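Local coordinates for protein probable AP endonuclease (African swine fever virus, PDB 6KI3) that probably cleaves DNA on the 5' side of abasic sites in zinc-dependent repair and also trims mismatched 3' ends by exonuclease action, at residues 77-82 and 113-118; 145-150 and 180-185; 220-225 and 269-274; 273-278 and 291-296. One frame throughout, in Å; residues are numbered along the deposited sequence.

Interaction 1: residues 77-82 and 113-118; sequences NLWVVA and GIKGLV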
# COMPACT_ATOMS: atom_id res chain seq x y z
N ASN A 77 -2.64 -14.66 12.01
CA ASN A 77 -1.70 -13.60 12.36
C ASN A 77 -1.34 -12.76 11.14
O ASN A 77 -0.17 -12.57 10.79
CB ASN A 77 -0.45 -14.17 13.03
CG ASN A 77 0.43 -13.10 13.63
OD1 ASN A 77 -0.05 -12.11 14.17
ND2 ASN A 77 1.74 -13.27 13.50
N LEU A 78 -2.37 -12.26 10.46
CA LEU A 78 -2.19 -11.49 9.23
C LEU A 78 -2.04 -10.01 9.54
O LEU A 78 -2.74 -9.46 10.40
CB LEU A 78 -3.38 -11.71 8.29
CG LEU A 78 -3.36 -12.95 7.41
CD1 LEU A 78 -4.68 -13.11 6.68
CD2 LEU A 78 -2.20 -12.88 6.43
N TRP A 79 -1.12 -9.36 8.83
CA TRP A 79 -0.99 -7.91 8.88
C TRP A 79 -1.83 -7.34 7.74
O TRP A 79 -1.39 -7.29 6.59
CB TRP A 79 0.47 -7.49 8.76
CG TRP A 79 0.71 -6.05 9.12
CD1 TRP A 79 1.12 -5.57 10.33
CD2 TRP A 79 0.55 -4.91 8.27
NE1 TRP A 79 1.23 -4.20 10.28
CE2 TRP A 79 0.89 -3.77 9.03
CE3 TRP A 79 0.16 -4.73 6.94
CZ2 TRP A 79 0.84 -2.48 8.51
CZ3 TRP A 79 0.11 -3.45 6.42
CH2 TRP A 79 0.45 -2.34 7.20
N VAL A 80 -3.05 -6.93 8.06
CA VAL A 80 -3.99 -6.44 7.06
C VAL A 80 -4.07 -4.92 7.15
O VAL A 80 -4.15 -4.35 8.25
CB VAL A 80 -5.38 -7.07 7.25
CG1 VAL A 80 -6.32 -6.65 6.13
CG2 VAL A 80 -5.26 -8.59 7.32
N VAL A 81 -4.02 -4.26 6.00
CA VAL A 81 -4.20 -2.82 5.91
C VAL A 81 -5.39 -2.55 5.00
O VAL A 81 -5.65 -3.29 4.05
CB VAL A 81 -2.92 -2.12 5.39
CG1 VAL A 81 -2.62 -2.52 3.95
CG2 VAL A 81 -3.05 -0.60 5.52
N ALA A 82 -6.14 -1.51 5.33
CA ALA A 82 -7.28 -1.09 4.53
C ALA A 82 -6.87 0.08 3.64
O ALA A 82 -6.21 1.01 4.11
CB ALA A 82 -8.46 -0.69 5.42
N GLY A 113 -9.25 -5.27 13.78
CA GLY A 113 -7.83 -5.56 13.87
C GLY A 113 -7.02 -5.23 12.64
O GLY A 113 -5.93 -5.79 12.46
N ILE A 114 -7.51 -4.34 11.79
CA ILE A 114 -6.74 -3.88 10.63
C ILE A 114 -5.72 -2.85 11.10
O ILE A 114 -6.05 -1.94 11.87
CB ILE A 114 -7.67 -3.32 9.55
CG1 ILE A 114 -8.36 -4.47 8.81
CG2 ILE A 114 -6.90 -2.44 8.57
CD1 ILE A 114 -9.34 -4.02 7.76
N LYS A 115 -4.48 -2.98 10.63
CA LYS A 115 -3.37 -2.22 11.18
C LYS A 115 -3.34 -0.77 10.71
O LYS A 115 -2.78 0.08 11.41
CB LYS A 115 -2.05 -2.89 10.83
CG LYS A 115 -1.99 -4.37 11.17
CD LYS A 115 -1.91 -4.60 12.67
CE LYS A 115 -1.75 -6.08 12.98
NZ LYS A 115 -1.54 -6.34 14.44
N GLY A 116 -3.91 -0.45 9.55
CA GLY A 116 -3.80 0.91 9.08
C GLY A 116 -4.77 1.22 7.96
O GLY A 116 -5.51 0.35 7.49
N LEU A 117 -4.74 2.48 7.53
CA LEU A 117 -5.58 2.97 6.45
C LEU A 117 -4.73 3.81 5.51
O LEU A 117 -4.07 4.76 5.94
CB LEU A 117 -6.75 3.81 6.98
CG LEU A 117 -7.80 4.24 5.95
CD1 LEU A 117 -8.63 3.06 5.48
CD2 LEU A 117 -8.69 5.34 6.51
N VAL A 118 -4.74 3.46 4.22
CA VAL A 118 -3.94 4.15 3.22
C VAL A 118 -4.76 5.30 2.63
O VAL A 118 -5.88 5.09 2.15
CB VAL A 118 -3.48 3.19 2.11
CG1 VAL A 118 -2.65 3.93 1.08
CG2 VAL A 118 -2.70 2.03 2.71
O HOH W 1 -3.98 -6.96 10.68

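Interaction 2: residues 145-150 and 180-185; sequences YLETPH and GLCIDT. With ZN (zinc ion), chain J; ZN (zinc ion), chain K; nucleotides of chain C.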
# COMPACT_ATOMS: atom_id res chain seq x y z
N TYR A 145 -1.43 5.65 6.64
CA TYR A 145 -0.29 5.54 5.74
C TYR A 145 -0.52 6.47 4.55
O TYR A 145 -1.43 6.25 3.75
CB TYR A 145 -0.10 4.10 5.27
CG TYR A 145 0.46 3.17 6.32
CD1 TYR A 145 1.83 3.12 6.56
CD2 TYR A 145 -0.37 2.35 7.07
CE1 TYR A 145 2.36 2.28 7.52
CE2 TYR A 145 0.15 1.50 8.03
CZ TYR A 145 1.51 1.47 8.25
OH TYR A 145 2.03 0.62 9.21
N LEU A 146 0.31 7.51 4.45
CA LEU A 146 0.24 8.44 3.33
C LEU A 146 1.00 7.86 2.14
O LEU A 146 2.20 7.60 2.24
CB LEU A 146 0.80 9.80 3.73
CG LEU A 146 0.11 10.47 4.92
CD1 LEU A 146 0.70 11.85 5.16
CD2 LEU A 146 -1.39 10.55 4.70
N GLU A 147 0.30 7.65 1.03
CA GLU A 147 0.87 6.99 -0.13
C GLU A 147 1.50 8.00 -1.08
O GLU A 147 0.96 9.09 -1.30
CB GLU A 147 -0.19 6.17 -0.87
CG GLU A 147 0.35 5.38 -2.05
CD GLU A 147 -0.69 4.49 -2.69
OE1 GLU A 147 -0.39 3.87 -3.73
OE2 GLU A 147 -1.82 4.40 -2.16
N THR A 148 2.64 7.62 -1.64
CA THR A 148 3.29 8.43 -2.67
C THR A 148 2.38 8.52 -3.89
O THR A 148 2.02 7.48 -4.47
CB THR A 148 4.63 7.82 -3.06
OG1 THR A 148 4.43 6.46 -3.50
CG2 THR A 148 5.59 7.82 -1.88
N PRO A 149 1.96 9.72 -4.30
CA PRO A 149 1.05 9.83 -5.45
C PRO A 149 1.78 9.86 -6.78
O PRO A 149 2.99 9.64 -6.84
CB PRO A 149 0.33 11.16 -5.18
CG PRO A 149 1.37 11.98 -4.49
CD PRO A 149 2.19 11.02 -3.65
N HIS A 150 1.04 10.13 -7.85
CA HIS A 150 1.61 10.22 -9.19
C HIS A 150 1.00 11.41 -9.91
O HIS A 150 -0.23 11.53 -9.98
CB HIS A 150 1.37 8.93 -9.99
CG HIS A 150 -0.08 8.58 -10.14
ND1 HIS A 150 -0.85 9.03 -11.19
CD2 HIS A 150 -0.90 7.83 -9.37
CE1 HIS A 150 -2.08 8.58 -11.06
NE2 HIS A 150 -2.14 7.84 -9.97
N GLY A 180 2.00 7.27 9.04
CA GLY A 180 3.00 6.46 8.38
C GLY A 180 3.15 6.85 6.92
O GLY A 180 2.47 7.75 6.42
N LEU A 181 4.07 6.15 6.25
CA LEU A 181 4.38 6.39 4.85
C LEU A 181 4.17 5.10 4.06
O LEU A 181 4.62 4.03 4.49
CB LEU A 181 5.82 6.89 4.68
CG LEU A 181 6.38 6.88 3.25
CD1 LEU A 181 5.66 7.90 2.38
CD2 LEU A 181 7.88 7.15 3.27
N CYS A 182 3.49 5.21 2.93
CA CYS A 182 3.33 4.10 1.99
C CYS A 182 4.05 4.46 0.70
O CYS A 182 3.69 5.44 0.04
CB CYS A 182 1.85 3.81 1.73
SG CYS A 182 1.58 2.42 0.60
N ILE A 183 5.06 3.67 0.35
CA ILE A 183 5.87 3.92 -0.83
C ILE A 183 5.38 3.00 -1.94
O ILE A 183 5.60 1.78 -1.90
CB ILE A 183 7.36 3.70 -0.55
CG1 ILE A 183 7.85 4.68 0.52
CG2 ILE A 183 8.18 3.85 -1.82
CD1 ILE A 183 9.28 4.45 0.95
N ASP A 184 4.70 3.57 -2.93
CA ASP A 184 4.25 2.84 -4.11
C ASP A 184 5.30 3.05 -5.20
O ASP A 184 5.46 4.16 -5.71
CB ASP A 184 2.87 3.31 -4.56
CG ASP A 184 2.22 2.36 -5.54
OD1 ASP A 184 2.89 1.90 -6.48
OD2 ASP A 184 1.02 2.05 -5.36
N THR A 185 6.01 1.97 -5.54
CA THR A 185 7.13 2.08 -6.47
C THR A 185 6.67 2.52 -7.86
O THR A 185 7.36 3.28 -8.54
CB THR A 185 7.88 0.75 -6.56
OG1 THR A 185 6.98 -0.29 -6.94
CG2 THR A 185 8.50 0.41 -5.21
ZN ZN J . -0.83 1.85 -4.32
ZN ZN K . -3.35 3.59 -3.42
O5' 3DR C 1 -3.78 1.27 -6.59
P 3DR C 1 -3.12 2.73 -6.48
OP1 3DR C 1 -3.89 3.39 -5.36
OP2 3DR C 1 -1.68 2.44 -6.16
OP3 3DR C 1 -3.36 3.36 -7.83
C2' 3DR C 1 -6.68 -1.83 -5.40
C5' 3DR C 1 -5.19 1.08 -6.48
C4' 3DR C 1 -5.51 -0.35 -6.90
O4' 3DR C 1 -4.57 -1.23 -6.30
C1' 3DR C 1 -5.23 -2.27 -5.57
C3' 3DR C 1 -6.90 -0.77 -6.46
O3' 3DR C 1 -7.58 -1.37 -7.56

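Interaction 3: residues 220-225 and 269-274; sequences IMFHLN and HQCPAI. With ZN (zinc ion), chain J.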
# COMPACT_ATOMS: atom_id res chain seq x y z
N ILE A 220 6.63 2.50 7.91
CA ILE A 220 6.80 2.50 6.46
C ILE A 220 6.29 1.18 5.91
O ILE A 220 6.67 0.11 6.39
CB ILE A 220 8.27 2.72 6.06
CG1 ILE A 220 8.74 4.12 6.45
CG2 ILE A 220 8.45 2.50 4.56
CD1 ILE A 220 10.16 4.45 6.03
N MET A 221 5.41 1.27 4.90
CA MET A 221 4.93 0.11 4.17
C MET A 221 5.16 0.34 2.68
O MET A 221 5.44 1.46 2.24
CB MET A 221 3.44 -0.16 4.45
CG MET A 221 2.50 0.88 3.87
SD MET A 221 0.77 0.41 4.03
CE MET A 221 0.69 -0.95 2.86
N PHE A 222 5.02 -0.73 1.90
CA PHE A 222 5.38 -0.69 0.48
C PHE A 222 4.29 -1.30 -0.39
O PHE A 222 3.66 -2.30 -0.02
CB PHE A 222 6.70 -1.42 0.23
CG PHE A 222 7.90 -0.65 0.65
CD1 PHE A 222 8.39 -0.76 1.94
CD2 PHE A 222 8.55 0.19 -0.24
CE1 PHE A 222 9.50 -0.04 2.33
CE2 PHE A 222 9.66 0.91 0.14
CZ PHE A 222 10.14 0.79 1.43
N HIS A 223 4.09 -0.68 -1.55
CA HIS A 223 3.32 -1.26 -2.65
C HIS A 223 4.31 -1.65 -3.73
O HIS A 223 4.87 -0.78 -4.41
CB HIS A 223 2.28 -0.27 -3.18
CG HIS A 223 1.13 -0.03 -2.26
ND1 HIS A 223 0.25 1.02 -2.42
CD2 HIS A 223 0.71 -0.71 -1.16
CE1 HIS A 223 -0.66 0.98 -1.46
NE2 HIS A 223 -0.40 -0.06 -0.69
N LEU A 224 4.55 -2.95 -3.88
CA LEU A 224 5.53 -3.46 -4.85
C LEU A 224 4.84 -3.61 -6.20
O LEU A 224 4.26 -4.65 -6.51
CB LEU A 224 6.13 -4.77 -4.37
CG LEU A 224 6.91 -4.73 -3.06
CD1 LEU A 224 7.65 -6.04 -2.83
CD2 LEU A 224 7.88 -3.56 -3.05
N ASN A 225 4.91 -2.56 -7.01
CA ASN A 225 4.25 -2.53 -8.31
C ASN A 225 5.23 -2.11 -9.38
O ASN A 225 5.90 -1.08 -9.25
CB ASN A 225 3.05 -1.57 -8.31
CG ASN A 225 2.02 -1.91 -7.25
OD1 ASN A 225 1.79 -3.08 -6.95
ND2 ASN A 225 1.40 -0.88 -6.68
N HIS A 269 13.93 -4.52 7.66
CA HIS A 269 13.08 -3.71 8.51
C HIS A 269 11.71 -4.33 8.75
O HIS A 269 10.87 -3.69 9.40
CB HIS A 269 12.92 -2.30 7.92
CG HIS A 269 14.16 -1.47 8.00
ND1 HIS A 269 14.56 -0.84 9.16
CD2 HIS A 269 15.09 -1.17 7.07
CE1 HIS A 269 15.68 -0.19 8.93
NE2 HIS A 269 16.03 -0.37 7.67
N GLN A 270 11.46 -5.54 8.25
CA GLN A 270 10.22 -6.27 8.49
C GLN A 270 9.00 -5.45 8.07
O GLN A 270 7.94 -5.50 8.70
CB GLN A 270 10.11 -6.71 9.95
CG GLN A 270 11.36 -7.38 10.48
CD GLN A 270 11.06 -8.48 11.47
OE1 GLN A 270 11.41 -9.64 11.25
NE2 GLN A 270 10.40 -8.13 12.57
N CYS A 271 9.15 -4.69 6.98
CA CYS A 271 8.08 -3.83 6.51
C CYS A 271 7.00 -4.65 5.80
O CYS A 271 7.27 -5.71 5.24
CB CYS A 271 8.62 -2.78 5.55
SG CYS A 271 9.64 -1.53 6.34
N PRO A 272 5.75 -4.17 5.82
CA PRO A 272 4.71 -4.79 5.00
C PRO A 272 4.90 -4.43 3.53
O PRO A 272 5.25 -3.29 3.19
CB PRO A 272 3.41 -4.20 5.55
CG PRO A 272 3.79 -3.56 6.86
CD PRO A 272 5.21 -3.13 6.71
N ALA A 273 4.67 -5.41 2.66
CA ALA A 273 4.80 -5.23 1.22
C ALA A 273 3.57 -5.81 0.55
O ALA A 273 3.27 -7.00 0.72
CB ALA A 273 6.07 -5.89 0.69
N ILE A 274 2.86 -4.99 -0.21
CA ILE A 274 1.60 -5.37 -0.85
C ILE A 274 1.76 -5.25 -2.36
O ILE A 274 2.16 -4.19 -2.86
CB ILE A 274 0.43 -4.50 -0.36
CG1 ILE A 274 0.33 -4.54 1.17
CG2 ILE A 274 -0.87 -4.95 -1.00
CD1 ILE A 274 -0.10 -5.87 1.72
ZN ZN J . -0.83 1.85 -4.32

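Interaction 4: residues 273-278 and 291-296; sequences AILERN and AEFTTL. With ZN (zinc ion), chain J; nucleotides of chain C.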
# COMPACT_ATOMS: atom_id res chain seq x y z
N ALA A 273 4.67 -5.41 2.66
CA ALA A 273 4.80 -5.23 1.22
C ALA A 273 3.57 -5.81 0.55
O ALA A 273 3.27 -7.00 0.72
CB ALA A 273 6.07 -5.89 0.69
N ILE A 274 2.86 -4.99 -0.21
CA ILE A 274 1.60 -5.37 -0.85
C ILE A 274 1.76 -5.25 -2.36
O ILE A 274 2.16 -4.19 -2.86
CB ILE A 274 0.43 -4.50 -0.36
CG1 ILE A 274 0.33 -4.54 1.17
CG2 ILE A 274 -0.87 -4.95 -1.00
CD1 ILE A 274 -0.10 -5.87 1.72
N LEU A 275 1.45 -6.32 -3.07
CA LEU A 275 1.38 -6.30 -4.53
C LEU A 275 -0.05 -5.97 -4.95
O LEU A 275 -1.00 -6.58 -4.46
CB LEU A 275 1.80 -7.64 -5.13
CG LEU A 275 3.28 -8.04 -5.11
CD1 LEU A 275 3.75 -8.45 -3.72
CD2 LEU A 275 3.54 -9.17 -6.10
N GLU A 276 -0.20 -5.00 -5.84
CA GLU A 276 -1.51 -4.52 -6.27
C GLU A 276 -1.70 -4.89 -7.74
O GLU A 276 -1.38 -4.10 -8.64
CB GLU A 276 -1.64 -3.02 -6.04
CG GLU A 276 -1.26 -2.59 -4.63
CD GLU A 276 -1.41 -1.10 -4.42
OE1 GLU A 276 -2.43 -0.67 -3.85
OE2 GLU A 276 -0.50 -0.35 -4.84
N ARG A 277 -2.29 -6.03 -7.98
CA ARG A 277 -2.54 -6.47 -9.32
C ARG A 277 -3.98 -6.57 -9.63
O ARG A 277 -4.71 -7.12 -8.90
CB ARG A 277 -1.97 -7.84 -9.57
CG ARG A 277 -0.49 -7.95 -9.56
CD ARG A 277 0.24 -7.12 -10.57
NE ARG A 277 1.54 -7.02 -9.99
CZ ARG A 277 1.90 -6.06 -9.17
NH1 ARG A 277 1.13 -5.06 -8.92
NH2 ARG A 277 3.08 -6.10 -8.66
N ASN A 278 -4.36 -6.04 -10.75
CA ASN A 278 -5.69 -6.13 -11.21
C ASN A 278 -5.64 -6.87 -12.53
O ASN A 278 -4.91 -6.50 -13.40
CB ASN A 278 -6.19 -4.75 -11.55
CG ASN A 278 -6.70 -3.97 -10.37
OD1 ASN A 278 -6.65 -4.42 -9.24
ND2 ASN A 278 -7.20 -2.78 -10.64
N ALA A 291 3.83 -16.23 -10.49
CA ALA A 291 5.13 -15.86 -11.04
C ALA A 291 5.83 -14.83 -10.16
O ALA A 291 7.05 -14.91 -9.95
CB ALA A 291 4.95 -15.31 -12.46
N GLU A 292 5.08 -13.87 -9.63
CA GLU A 292 5.70 -12.80 -8.85
C GLU A 292 6.16 -13.28 -7.48
O GLU A 292 7.20 -12.85 -6.98
CB GLU A 292 4.72 -11.63 -8.70
CG GLU A 292 4.41 -10.91 -10.00
CD GLU A 292 3.47 -9.74 -9.81
OE1 GLU A 292 2.27 -9.88 -10.12
OE2 GLU A 292 3.93 -8.67 -9.35
N PHE A 293 5.40 -14.19 -6.86
CA PHE A 293 5.75 -14.62 -5.51
C PHE A 293 6.81 -15.71 -5.50
O PHE A 293 7.57 -15.83 -4.53
CB PHE A 293 4.50 -15.09 -4.76
CG PHE A 293 3.62 -13.96 -4.29
CD1 PHE A 293 4.04 -13.11 -3.28
CD2 PHE A 293 2.38 -13.74 -4.87
CE1 PHE A 293 3.25 -12.07 -2.85
CE2 PHE A 293 1.58 -12.70 -4.44
CZ PHE A 293 2.01 -11.86 -3.43
N THR A 294 6.90 -16.51 -6.57
CA THR A 294 8.03 -17.44 -6.69
C THR A 294 9.32 -16.68 -6.93
O THR A 294 10.37 -17.04 -6.39
CB THR A 294 7.77 -18.44 -7.81
OG1 THR A 294 7.34 -17.76 -8.99
CG2 THR A 294 6.72 -19.46 -7.40
N THR A 295 9.27 -15.62 -7.75
CA THR A 295 10.43 -14.76 -7.92
C THR A 295 10.78 -14.05 -6.62
O THR A 295 11.96 -13.91 -6.27
CB THR A 295 10.18 -13.74 -9.03
OG1 THR A 295 9.90 -14.43 -10.26
CG2 THR A 295 11.39 -12.84 -9.23
N LEU A 296 9.77 -13.60 -5.88
CA LEU A 296 10.02 -13.03 -4.55
C LEU A 296 10.64 -14.07 -3.62
O LEU A 296 11.57 -13.75 -2.87
CB LEU A 296 8.72 -12.49 -3.96
CG LEU A 296 8.35 -11.04 -4.31
CD1 LEU A 296 6.94 -10.72 -3.86
CD2 LEU A 296 9.35 -10.08 -3.68
ZN ZN J . -0.83 1.85 -4.32
O5' 3DR C 1 -3.78 1.27 -6.59
P 3DR C 1 -3.12 2.73 -6.48
OP1 3DR C 1 -3.89 3.39 -5.36
OP2 3DR C 1 -1.68 2.44 -6.16
OP3 3DR C 1 -3.36 3.36 -7.83
C2' 3DR C 1 -6.68 -1.83 -5.40
C5' 3DR C 1 -5.19 1.08 -6.48
C4' 3DR C 1 -5.51 -0.35 -6.90
O4' 3DR C 1 -4.57 -1.23 -6.30
C1' 3DR C 1 -5.23 -2.27 -5.57
C3' 3DR C 1 -6.90 -0.77 -6.46
O3' 3DR C 1 -7.58 -1.37 -7.56
P DC C 2 -8.65 -0.53 -8.41
OP1 DC C 2 -8.77 -1.18 -9.74
OP2 DC C 2 -8.29 0.91 -8.32
O5' DC C 2 -10.02 -0.73 -7.62
C5' DC C 2 -10.65 -2.00 -7.59
C4' DC C 2 -11.77 -2.02 -6.57
O4' DC C 2 -12.81 -1.10 -6.98
C3' DC C 2 -12.44 -3.36 -6.37
O3' DC C 2 -12.86 -3.48 -5.02
C2' DC C 2 -13.63 -3.28 -7.33
C1' DC C 2 -14.01 -1.81 -7.24
N1 DC C 2 -14.61 -1.26 -8.49
C2 DC C 2 -15.64 -0.32 -8.41
O2 DC C 2 -16.04 0.04 -7.30
N3 DC C 2 -16.17 0.17 -9.56
C4 DC C 2 -15.70 -0.24 -10.74
N4 DC C 2 -16.26 0.27 -11.84
C5 DC C 2 -14.65 -1.20 -10.84
C6 DC C 2 -14.14 -1.68 -9.70

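Interaction 1: residues 77-82 and 113-118
Within the beta-alpha-beta unit formed by strand 79-83, helix 96-112 and strand 116-120, Val80 and Lys115 open the pairing of two parallel neighbours: Lys115 N gives its hydrogen to Val80 O at 2.8 Å. Ala82 then bonds in both directions. Its N donates to Gly116 O at 2.9 Å, and its O accepts from Val118 N at 2.9 Å. Before the pairing begins, one water bridges the two segments, donating to Leu78 O and Gly113 O and accepting from Val80 N. These are two adjacent staves of the parallel TIM barrel, and the side chains sort by face accordingly. Ala82 and Leu117 face the helical layer, where Leu117 turns its CD1 back to within 3.8 Å of Ala82 CB and both residues rest on helix 96-112. Ile114 adds to this outer layer, laying CG2 against the Ala82 backbone N at 3.5 Å. Val81 looks into the barrel; its CG2 lies over the Gly116 backbone and meets Val118 CG2 at 3.9 Å, and Met221 packs on both valines from across the interior. A different contact marks the end of the barrel where the strands begin. With CG anti to its carbonyl carbon (chi1 -51°), Lys115 sets that atom over one face of the Trp79 indole, 3.4 Å from the centroid of the five-membered ring, a CH-pi contact made by the aliphatic stem; the bend at chi2 (-72°) then turns the rest of the chain, and the end of the lysine runs on away from the strand.

Interaction 2: residues 145-150 and 180-185
Cys182 O accepts a hydrogen bond from Thr148 N of the neighbouring segment at 2.9 Å, with a weaker CA-H...O contact from Glu147 CA beside it at 3.2 Å. Further back, Leu146 is bonded on both sides, N to Gly180 O and O from Cys182 N. These bonds fix the parallel strands 143-147 and 179-184 of the TIM barrel, and Gly180 leaves room beside the Tyr145 ring, whose edge meets Leu181 O. At the other end Thr148 OG1, placed by chi1 of 57° between its own N and carbonyl carbon, accepts from Asp184 N at 3.0 Å. Asp184 is also the N-cap of helix 185-190, so one residue closes the strand, starts the helix and binds metal. Glu147 reaches the same site on an extended chain and bridges two zinc ions, OE1 and OE2 each lying 2.1 Å from one of them. Asp184 OD2 joins the first zinc ion, its carboxylate only 3° from coplanar with that of Glu147. The oxygens Glu147 OE1 and Asp184 OD2 come within 2.8 Å, tolerable because they share a cation. The terminal phosphate of the abasic analogue spans both ions through OP2 and OP1, an arrangement consistent with a cleaved 5' product, and these two of the three zinc ions probably help polarise the phosphate during hydrolysis.

Interaction 3: residues 220-225 and 269-274
Backbone hydrogen bonds between Phe222, Leu224 and the strand 272-274 tie the two segments in parallel. Phe222 N donates to Pro272 O at 2.9 Å, Ile274 N returns a bond to Phe222 O at 2.8 Å, and Leu224 N reaches Ile274 O at 2.9 Å. Ile274 O also receives a CA-H...O contact from His223 CA at 3.2 Å.

Apolar contacts divide between the two faces of the sheet. On the face carrying Phe222 and Ala273, the edge of the phenyl ring comes up to Cys271 CB, while Leu224 CD1 settles on Ala273 CB at 3.9 Å; Ile266 of helix 258-269 packs against Phe222, Leu224 and Ala273. That helix ends in a Schellman motif at Gln270 and leads into strand 272-275, and strands 220-227 and 272-275 are the last two parallel strands of the TIM barrel. On the inner face Met221 stands with chi1 at 69° and bends again at chi3 (-70°), bringing CE to 4.0 Å from Ile274 CG1, while its CB lies near the Pro272 ring.

Metal coordination and the polar bond that steadies it make up the third group. His223 and Ile274 lie side by side, pointing the same way into the barrel, with the imidazole CD2 3.9 Å from Ile274 CB. ND1 of His223 binds a zinc ion at 2.3 Å, whereas NE2 is hydrogen-bonded to Gln48 OE1, so the ring is fixed from both nitrogens.

Interaction 4: residues 273-278 and 291-296
Arg277 folds toward Glu292 through chi1 (-68°) and a second bend at chi2 (-59°), whereas Glu292, with CG anti to its carbonyl carbon and the chain straight beyond, comes from the opposite direction. The bends carry the arginine chain over to Glu292, where the NE side of the guanidinium meets the carboxylate, and the two planes lie 17° apart. NE sits 3.0 Å from both OE1 and OE2 of Glu292, and NH2 reaches OE2 at 2.8 Å: a side-on, two-nitrogen salt bridge in which every acceptor uses its syn lone pair. OE2 takes both nitrogens in the guanidinium plane, while OE1 lies somewhat out of it. Both partners are buried and further satisfied: Arg277 NH2 also bonds Leu224 O and NH1 bonds Asn225 OD1, while Glu292 receives Ser240 OG and Leu241 N. In the TIM barrel this is the seam between strand 272-275 and the C-terminal helix 282-300, which runs back roughly antiparallel to the strand on the outside of the barrel. Leu275 points from the strand into that seam and divides its two methyls. CD1 touches Phe293 CE1 at 3.8 Å and Leu296 CD1 at 3.9 Å, whereas CD2 lies over one face of the Phe293 ring, offset toward its rim, and comes within 3.3 Å of Glu292 OE2. Leu275 CB in turn lies over a face of the Arg277 guanidinium, so the ion pair has an apolar neighbour. Between these outward-facing residues, Glu276 takes the other side of the chain and binds a zinc ion through OE2 at 2.3 Å, with OE1 held by Gln48.

Overall arrangement
All four contacts belong to one closed barrel, and three of them meet at the same zinc ion: interaction 2 supplies Glu147 and Asp184, interaction 3 His223, and interaction 4 Glu276. Asp184 OD2 and Glu276 OE2 stand 2.9 Å apart around that metal, and Asn225 ND2 of interaction 3 makes a probable hydrogen bond to Glu276 OE2 at 2.7 Å. Interactions 3 and 4 share Ala273 and Ile274; strand 272-275 leads to the metal ligand Glu276 on one side and packs on helix 282-300 on the other. Interaction 1 supplies no metal ligand, yet Val118 CG1 packs 3.4 Å from Glu147 OE2, and Trp79 CZ3 approaches Pro272 CB to 3.5 Å across the interior. The centres of interactions 2 and 3 lie about 10 Å apart.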